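Local atomic coordinates of adapter protein MecA 2 (Bacillus subtilis, PDB entry 3JTO), a protein that acts as an adapter, recognising unfolded and aggregated proteins as well as regulators such as ComK and delivering them to the ClpC protease. Residues D5-F10 / Q39-L44; E21-I26 / V56-E61. All coordinates share one frame; numbering follows the deposited sequence.

Interaction 1. Residues D5-F10 / Q39-L44; sequences DIIYQF and QYFLSL
The ring of F41 carries the CG of Q9 obliquely, with CE1 of F41 and CG of Q9 only 3.2 Å apart, while the amide plane of Q9 is turned 61° from the ring. The two side chains run alongside each other in the same direction, and Q9 meets a second flat group further out: its amide is stacked on that of Q39, the planes 10° apart, with NE2 of Q39 3.7 Å from CG of Q9. O of Y8 and, more loosely, CG2 of I7 also lie obliquely to the F41 ring, 3.8 and 4.4 Å from its CD1. With CG anti to the carbonyl carbon (chi1 -64°) the ring swings toward strand 5-10 and lies along Q9. F10, on the reverse side of the sheet, receives the backbone O of Y40 at its edge, and its CE2 touches CB of L42 at 3.8 Å. An alanine in place of F41 would take the ring away from CG of Q9 and CG2 of I7, which would probably leave the Q9 chain freer to turn and a gap under T66 and L73. Between the two faces the segments run antiparallel, their axes 4.7 Å apart at closest approach. Three hydrogen-bonded pairs, I6 with L44, Y8 with L42 and F10 with Y40, each exchange two backbone bonds; N of I6 to O of L44 is 2.7 Å and nearly straight. Those six residues of the MecA C-terminal domain thus satisfy one another's main-chain groups, while Q9, F41 and S43 bond outward to the flanking strands, so hydrophobic side chains can be buried on both faces without stranding these polar groups.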
ATOM      1  N   ASP A   5       9.198  -5.844   3.064  1.00 43.24           N
ATOM      2  CA  ASP A   5       7.793  -5.927   2.663  1.00 45.18           C
ATOM      3  C   ASP A   5       6.946  -5.111   3.636  1.00 45.11           C
ATOM      4  O   ASP A   5       7.021  -5.300   4.851  1.00 43.70           O
ATOM      5  CB  ASP A   5       7.317  -7.372   2.648  1.00 42.05           C
ATOM      6  CG  ASP A   5       8.068  -8.211   1.655  1.00 43.11           C
ATOM      7  OD1 ASP A   5       8.739  -7.633   0.771  1.00 49.20           O
ATOM      8  OD2 ASP A   5       7.986  -9.444   1.753  1.00 48.29           O
ATOM      9  N   ILE A   6       6.145  -4.202   3.097  1.00 39.66           N
ATOM     10  CA  ILE A   6       5.411  -3.259   3.917  1.00 36.99           C
ATOM     11  C   ILE A   6       3.919  -3.428   3.674  1.00 38.01           C
ATOM     12  O   ILE A   6       3.459  -3.302   2.540  1.00 38.38           O
ATOM     13  CB  ILE A   6       5.884  -1.800   3.632  1.00 38.20           C
ATOM     14  CG1 ILE A   6       7.198  -1.522   4.378  1.00 47.18           C
ATOM     15  CG2 ILE A   6       4.846  -0.776   4.039  1.00 35.01           C
ATOM     16  CD1 ILE A   6       7.857  -0.201   4.012  1.00 49.11           C
ATOM     17  N   ILE A   7       3.179  -3.750   4.733  1.00 36.24           N
ATOM     18  CA  ILE A   7       1.721  -3.739   4.684  1.00 33.04           C
ATOM     19  C   ILE A   7       1.109  -2.771   5.695  1.00 34.05           C
ATOM     20  O   ILE A   7       1.332  -2.894   6.895  1.00 34.07           O
ATOM     21  CB  ILE A   7       1.109  -5.106   4.929  1.00 33.69           C
ATOM     22  CG1 ILE A   7       1.735  -6.157   4.019  1.00 35.00           C
ATOM     23  CG2 ILE A   7      -0.386  -5.046   4.688  1.00 31.33           C
ATOM     24  CD1 ILE A   7       1.260  -7.566   4.345  1.00 36.64           C
ATOM     25  N   TYR A   8       0.324  -1.825   5.184  1.00 33.62           N
ATOM     26  CA  TYR A   8      -0.385  -0.840   5.988  1.00 33.32           C
ATOM     27  C   TYR A   8      -1.909  -0.935   5.875  1.00 33.08           C
ATOM     28  O   TYR A   8      -2.443  -1.308   4.830  1.00 30.32           O
ATOM     29  CB  TYR A   8       0.056   0.568   5.588  1.00 34.77           C
ATOM     30  CG  TYR A   8       1.143   1.119   6.471  1.00 40.11           C
ATOM     31  CD1 TYR A   8       0.902   2.201   7.313  1.00 39.81           C
ATOM     32  CD2 TYR A   8       2.402   0.545   6.480  1.00 38.55           C
ATOM     33  CE1 TYR A   8       1.893   2.690   8.129  1.00 43.79           C
ATOM     34  CE2 TYR A   8       3.393   1.026   7.286  1.00 39.79           C
ATOM     35  CZ  TYR A   8       3.138   2.091   8.107  1.00 42.59           C
ATOM     36  OH  TYR A   8       4.146   2.555   8.906  1.00 51.63           O
ATOM     37  N   GLN A   9      -2.575  -0.534   6.959  1.00 36.17           N
ATOM     38  CA  GLN A   9      -4.029  -0.542   7.148  1.00 34.63           C
ATOM     39  C   GLN A   9      -4.616   0.878   6.983  1.00 38.87           C
ATOM     40  O   GLN A   9      -4.106   1.837   7.567  1.00 34.34           O
ATOM     41  CB  GLN A   9      -4.265  -0.945   8.591  1.00 41.11           C
ATOM     42  CG  GLN A   9      -5.342  -1.929   8.899  1.00 43.36           C
ATOM     43  CD  GLN A   9      -5.204  -2.384  10.339  1.00 52.02           C
ATOM     44  OE1 GLN A   9      -4.795  -1.595  11.194  1.00 55.13           O
ATOM     45  NE2 GLN A   9      -5.504  -3.658  10.616  1.00 49.99           N
ATOM     46  N   PHE A  10      -5.694   1.017   6.217  1.00 35.52           N
ATOM     47  CA  PHE A  10      -6.348   2.321   6.046  1.00 35.66           C
ATOM     48  C   PHE A  10      -7.842   2.198   6.270  1.00 39.17           C
ATOM     49  O   PHE A  10      -8.475   1.241   5.801  1.00 42.45           O
ATOM     50  CB  PHE A  10      -6.073   2.903   4.656  1.00 36.41           C
ATOM     51  CG  PHE A  10      -4.615   2.957   4.317  1.00 38.06           C
ATOM     52  CD1 PHE A  10      -3.861   4.076   4.632  1.00 38.49           C
ATOM     53  CD2 PHE A  10      -3.988   1.868   3.726  1.00 27.93           C
ATOM     54  CE1 PHE A  10      -2.516   4.114   4.351  1.00 39.14           C
ATOM     55  CE2 PHE A  10      -2.657   1.900   3.440  1.00 31.67           C
ATOM     56  CZ  PHE A  10      -1.911   3.019   3.749  1.00 36.87           C
ATOM     57  N   GLN A  39     -11.910  -2.775   5.850  1.00 37.40           N
ATOM     58  CA  GLN A  39     -10.813  -1.836   5.560  1.00 36.80           C
ATOM     59  C   GLN A  39      -9.888  -2.160   4.376  1.00 33.77           C
ATOM     60  O   GLN A  39      -9.868  -3.271   3.831  1.00 33.75           O
ATOM     61  CB  GLN A  39      -9.970  -1.588   6.814  1.00 38.62           C
ATOM     62  CG  GLN A  39      -9.864  -2.780   7.714  1.00 41.30           C
ATOM     63  CD  GLN A  39      -9.554  -2.396   9.140  1.00 48.96           C
ATOM     64  OE1 GLN A  39      -9.818  -3.159  10.073  1.00 58.14           O
ATOM     65  NE2 GLN A  39      -8.993  -1.210   9.321  1.00 44.45           N
ATOM     66  N   TYR A  40      -9.103  -1.164   4.003  1.00 31.86           N
ATOM     67  CA  TYR A  40      -8.182  -1.310   2.897  1.00 33.66           C
ATOM     68  C   TYR A  40      -6.754  -1.517   3.365  1.00 34.68           C
ATOM     69  O   TYR A  40      -6.318  -0.974   4.392  1.00 30.98           O
ATOM     70  CB  TYR A  40      -8.308  -0.138   1.920  1.00 33.94           C
ATOM     71  CG  TYR A  40      -9.644  -0.167   1.223  1.00 34.36           C
ATOM     72  CD1 TYR A  40      -9.826  -0.924   0.075  1.00 34.77           C
ATOM     73  CD2 TYR A  40     -10.738   0.506   1.746  1.00 33.47           C
ATOM     74  CE1 TYR A  40     -11.049  -0.983  -0.554  1.00 32.45           C
ATOM     75  CE2 TYR A  40     -11.964   0.455   1.122  1.00 32.82           C
ATOM     76  CZ  TYR A  40     -12.114  -0.288  -0.020  1.00 35.40           C
ATOM     77  OH  TYR A  40     -13.332  -0.339  -0.649  1.00 42.01           O
ATOM     78  N   PHE A  41      -6.041  -2.341   2.610  1.00 30.85           N
ATOM     79  CA  PHE A  41      -4.654  -2.643   2.925  1.00 32.91           C
ATOM     80  C   PHE A  41      -3.837  -2.439   1.688  1.00 29.32           C
ATOM     81  O   PHE A  41      -4.227  -2.850   0.595  1.00 33.52           O
ATOM     82  CB  PHE A  41      -4.498  -4.084   3.413  1.00 26.66           C
ATOM     83  CG  PHE A  41      -5.206  -4.362   4.703  1.00 28.13           C
ATOM     84  CD1 PHE A  41      -4.516  -4.339   5.906  1.00 27.66           C
ATOM     85  CD2 PHE A  41      -6.570  -4.654   4.715  1.00 30.35           C
ATOM     86  CE1 PHE A  41      -5.171  -4.609   7.111  1.00 33.22           C
ATOM     87  CE2 PHE A  41      -7.233  -4.918   5.909  1.00 33.02           C
ATOM     88  CZ  PHE A  41      -6.532  -4.893   7.111  1.00 33.65           C
ATOM     89  N   LEU A  42      -2.706  -1.785   1.854  1.00 31.31           N
ATOM     90  CA  LEU A  42      -1.772  -1.637   0.760  1.00 33.39           C
ATOM     91  C   LEU A  42      -0.527  -2.459   1.100  1.00 32.21           C
ATOM     92  O   LEU A  42       0.061  -2.304   2.162  1.00 31.48           O
ATOM     93  CB  LEU A  42      -1.421  -0.167   0.560  1.00 30.01           C
ATOM     94  CG  LEU A  42      -0.290   0.177  -0.416  1.00 34.51           C
ATOM     95  CD1 LEU A  42      -0.750   0.022  -1.863  1.00 31.53           C
ATOM     96  CD2 LEU A  42       0.225   1.589  -0.177  1.00 30.76           C
ATOM     97  N   SER A  43      -0.143  -3.336   0.192  1.00 30.87           N
ATOM     98  CA  SER A  43       1.027  -4.172   0.367  1.00 32.43           C
ATOM     99  C   SER A  43       2.072  -3.797  -0.687  1.00 35.81           C
ATOM    100  O   SER A  43       1.760  -3.721  -1.881  1.00 31.10           O
ATOM    101  CB  SER A  43       0.635  -5.650   0.232  1.00 28.93           C
ATOM    102  OG  SER A  43       1.769  -6.490   0.304  1.00 39.93           O
ATOM    103  N   LEU A  44       3.300  -3.555  -0.233  1.00 33.68           N
ATOM    104  CA  LEU A  44       4.425  -3.256  -1.114  1.00 35.00           C
ATOM    105  C   LEU A  44       5.586  -4.167  -0.741  1.00 36.56           C
ATOM    106  O   LEU A  44       5.943  -4.274   0.419  1.00 40.35           O
ATOM    107  CB  LEU A  44       4.844  -1.795  -0.978  1.00 34.50           C
ATOM    108  CG  LEU A  44       3.935  -0.729  -1.592  1.00 36.37           C
ATOM    109  CD1 LEU A  44       4.189   0.608  -0.927  1.00 34.32           C
ATOM    110  CD2 LEU A  44       4.115  -0.654  -3.139  1.00 38.90           C
TER

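Interaction 2. Residues E21-I26 / V56-E61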
ATOM      1  N   GLU A  21      -0.223   9.812  -4.703  1.00 50.42           N
ATOM      2  CA  GLU A  21       0.532  10.817  -5.428  1.00 50.50           C
ATOM      3  C   GLU A  21       1.915  11.013  -4.795  1.00 50.76           C
ATOM      4  O   GLU A  21       2.920  11.179  -5.490  1.00 48.22           O
ATOM      5  CB  GLU A  21      -0.262  12.116  -5.434  1.00 56.27           C
ATOM      6  CG  GLU A  21       0.082  13.062  -6.559  1.00 63.08           C
ATOM      7  CD  GLU A  21       1.000  14.161  -6.099  1.00 69.97           C
ATOM      8  OE1 GLU A  21       2.064  13.840  -5.530  1.00 69.88           O
ATOM      9  OE2 GLU A  21       0.655  15.345  -6.299  1.00 77.14           O
ATOM     10  N   SER A  22       1.945  10.979  -3.469  1.00 45.50           N
ATOM     11  CA  SER A  22       3.184  11.004  -2.708  1.00 46.85           C
ATOM     12  C   SER A  22       4.083   9.783  -2.967  1.00 47.65           C
ATOM     13  O   SER A  22       5.302   9.930  -3.035  1.00 48.73           O
ATOM     14  CB  SER A  22       2.872  11.112  -1.218  1.00 40.67           C
ATOM     15  OG  SER A  22       2.185  12.316  -0.946  1.00 48.25           O
ATOM     16  N   LEU A  23       3.487   8.596  -3.101  1.00 37.39           N
ATOM     17  CA  LEU A  23       4.254   7.388  -3.401  1.00 41.08           C
ATOM     18  C   LEU A  23       4.915   7.460  -4.777  1.00 46.52           C
ATOM     19  O   LEU A  23       6.097   7.133  -4.921  1.00 44.96           O
ATOM     20  CB  LEU A  23       3.396   6.121  -3.296  1.00 33.05           C
ATOM     21  CG  LEU A  23       3.002   5.671  -1.889  1.00 33.52           C
ATOM     22  CD1 LEU A  23       2.335   4.331  -1.940  1.00 33.25           C
ATOM     23  CD2 LEU A  23       4.203   5.629  -0.940  1.00 36.11           C
ATOM     24  N   GLN A  24       4.160   7.894  -5.783  1.00 44.02           N
ATOM     25  CA  GLN A  24       4.697   7.997  -7.134  1.00 42.01           C
ATOM     26  C   GLN A  24       5.849   9.003  -7.222  1.00 49.25           C
ATOM     27  O   GLN A  24       6.783   8.825  -7.998  1.00 47.57           O
ATOM     28  CB  GLN A  24       3.607   8.394  -8.102  1.00 40.63           C
ATOM     29  CG  GLN A  24       4.056   8.452  -9.539  1.00 44.59           C
ATOM     30  CD  GLN A  24       3.150   9.339 -10.377  1.00 57.79           C
ATOM     31  OE1 GLN A  24       2.351   8.860 -11.193  1.00 54.35           O
ATOM     32  NE2 GLN A  24       3.255  10.642 -10.162  1.00 58.18           N
ATOM     33  N   ARG A  25       5.783  10.061  -6.424  1.00 42.23           N
ATOM     34  CA  ARG A  25       6.835  11.053  -6.455  1.00 49.95           C
ATOM     35  C   ARG A  25       8.169  10.436  -6.038  1.00 53.37           C
ATOM     36  O   ARG A  25       9.210  10.728  -6.630  1.00 53.93           O
ATOM     37  CB  ARG A  25       6.482  12.275  -5.601  1.00 48.22           C
ATOM     38  CG  ARG A  25       5.389  13.122  -6.236  1.00 58.34           C
ATOM     39  CD  ARG A  25       5.413  14.560  -5.746  1.00 73.85           C
ATOM     40  NE  ARG A  25       4.688  15.450  -6.655  1.00 72.93           N
ATOM     41  CZ  ARG A  25       3.642  16.192  -6.306  1.00 76.99           C
ATOM     42  NH1 ARG A  25       3.201  16.166  -5.053  1.00 80.01           N
ATOM     43  NH2 ARG A  25       3.046  16.969  -7.204  1.00 73.87           N
ATOM     44  N   ILE A  26       8.134   9.565  -5.036  1.00 46.22           N
ATOM     45  CA  ILE A  26       9.352   8.921  -4.569  1.00 42.26           C
ATOM     46  C   ILE A  26       9.640   7.622  -5.329  1.00 43.13           C
ATOM     47  O   ILE A  26      10.294   6.726  -4.817  1.00 45.63           O
ATOM     48  CB  ILE A  26       9.315   8.702  -3.045  1.00 45.22           C
ATOM     49  CG1 ILE A  26       8.263   7.663  -2.648  1.00 38.79           C
ATOM     50  CG2 ILE A  26       9.022  10.021  -2.337  1.00 44.03           C
ATOM     51  CD1 ILE A  26       8.213   7.443  -1.165  1.00 35.97           C
ATOM     52  N   VAL A  56       7.337   4.423   4.374  1.00 41.59           N
ATOM     53  CA  VAL A  56       6.678   4.324   5.664  1.00 42.72           C
ATOM     54  C   VAL A  56       6.305   5.706   6.203  1.00 48.91           C
ATOM     55  O   VAL A  56       5.389   5.837   7.017  1.00 47.26           O
ATOM     56  CB  VAL A  56       7.530   3.532   6.681  1.00 41.62           C
ATOM     57  CG1 VAL A  56       7.202   3.930   8.111  1.00 43.34           C
ATOM     58  CG2 VAL A  56       7.286   2.065   6.498  1.00 38.89           C
ATOM     59  N   ALA A  57       6.999   6.730   5.717  1.00 45.99           N
ATOM     60  CA  ALA A  57       6.772   8.098   6.157  1.00 43.52           C
ATOM     61  C   ALA A  57       5.543   8.688   5.480  1.00 47.62           C
ATOM     62  O   ALA A  57       4.806   9.473   6.074  1.00 54.14           O
ATOM     63  CB  ALA A  57       7.991   8.950   5.872  1.00 45.03           C
ATOM     64  N   VAL A  58       5.334   8.324   4.224  1.00 48.70           N
ATOM     65  CA  VAL A  58       4.110   8.691   3.538  1.00 48.87           C
ATOM     66  C   VAL A  58       2.906   7.987   4.165  1.00 48.05           C
ATOM     67  O   VAL A  58       1.929   8.632   4.544  1.00 49.00           O
ATOM     68  CB  VAL A  58       4.186   8.340   2.049  1.00 45.82           C
ATOM     69  CG1 VAL A  58       2.802   8.390   1.418  1.00 39.87           C
ATOM     70  CG2 VAL A  58       5.156   9.288   1.335  1.00 47.63           C
ATOM     71  N   LEU A  59       2.992   6.663   4.282  1.00 48.15           N
ATOM     72  CA  LEU A  59       1.847   5.857   4.698  1.00 48.22           C
ATOM     73  C   LEU A  59       1.413   6.193   6.111  1.00 48.88           C
ATOM     74  O   LEU A  59       0.217   6.265   6.391  1.00 48.33           O
ATOM     75  CB  LEU A  59       2.140   4.361   4.588  1.00 41.23           C
ATOM     76  CG  LEU A  59       2.588   3.842   3.231  1.00 38.06           C
ATOM     77  CD1 LEU A  59       2.742   2.331   3.264  1.00 41.40           C
ATOM     78  CD2 LEU A  59       1.596   4.256   2.172  1.00 42.39           C
ATOM     79  N   ALA A  60       2.385   6.403   6.993  1.00 45.15           N
ATOM     80  CA  ALA A  60       2.093   6.711   8.388  1.00 45.27           C
ATOM     81  C   ALA A  60       1.190   7.936   8.564  1.00 48.80           C
ATOM     82  O   ALA A  60       0.522   8.078   9.589  1.00 51.02           O
ATOM     83  CB  ALA A  60       3.373   6.875   9.182  1.00 41.20           C
ATOM     84  N   GLU A  61       1.158   8.813   7.570  1.00 46.50           N
ATOM     85  CA  GLU A  61       0.291   9.983   7.654  1.00 54.02           C
ATOM     86  C   GLU A  61      -1.184   9.650   7.459  1.00 52.50           C
ATOM     87  O   GLU A  61      -2.043  10.460   7.795  1.00 54.60           O
ATOM     88  CB  GLU A  61       0.702  11.052   6.638  1.00 56.99           C
ATOM     89  CG  GLU A  61       1.922  11.863   7.026  1.00 60.31           C
ATOM     90  CD  GLU A  61       2.276  12.898   5.975  1.00 77.77           C
ATOM     91  OE1 GLU A  61       1.688  12.847   4.869  1.00 75.44           O
ATOM     92  OE2 GLU A  61       3.144  13.758   6.253  1.00 88.29           O
TER
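V58 drives its two methyl groups into the side of the helix that carries S22 and L23, and this is where the contact is tight. CG1 of V58 stands 3.8 Å from CB of S22 and 3.9 Å from CD2 of L23, while CG2 lies almost as near to CB of S22. It is the serine's methylene that does the touching. The valine's first torsion (chi1 165°) sets CG1 anti to the backbone N and CG2 anti to the carbonyl carbon, and both branches thereby reach the same S22 CB. The L23 side chain passes obliquely over V58. Its other methyl, CD1, meets CD2 of L59 at 4.2 Å, the two leucines crossing at about a right angle. L23 and L59 are buried, and both also touch L42 of the sheet, so this end of the contact is closed by the domain's hydrophobic interior. The fold here is an antiparallel sheet with helices 13-25 and 49-59 packed on one face, and the contact joins the C-terminal parts of those two helices through side chains alone: the nearest pair of CA atoms, S22 and V58, is 6.7 Å apart, and no hydrogen bond spans the gap. L19, one turn before L23, extends the apolar seam by touching both V58 and L59. On the solvent side the packing thins. Exposed I26, the first residue to leave helical geometry, reaches V58 only through CD1, 4.4 Å from CG2. Around the outside of its helix R25 pairs with E21 instead of with the other segment, NH1 to OE1 at 2.6 Å in a salt bridge, and the carboxylate carbon lies over one guanidinium face, offset toward its rim.

How the interactions relate
Interaction 1 pairs the middle strand of the sheet, 39-47, with its neighbour 4-10, and interaction 2 joins two helices stacked on the face that bears I6, Y8, F10, L42 and L44; their centres are 12 Å apart. The layers meet directly. CD1 of I6 lies 3.4 Å from CG2 of V56, CB of L59 is 3.7 Å from CD1 of Y8, and CD2 of L42 comes to 3.8 Å from CD2 of L59, which makes L59 common to both packings. The chain ties them as well: strand 4-10 leads into helix 13-25 and strand 39-47 into helix 49-59, so their segments alternate in sequence. Both lie in the C-terminal domain, the part of the adapter that interacts with ClpC.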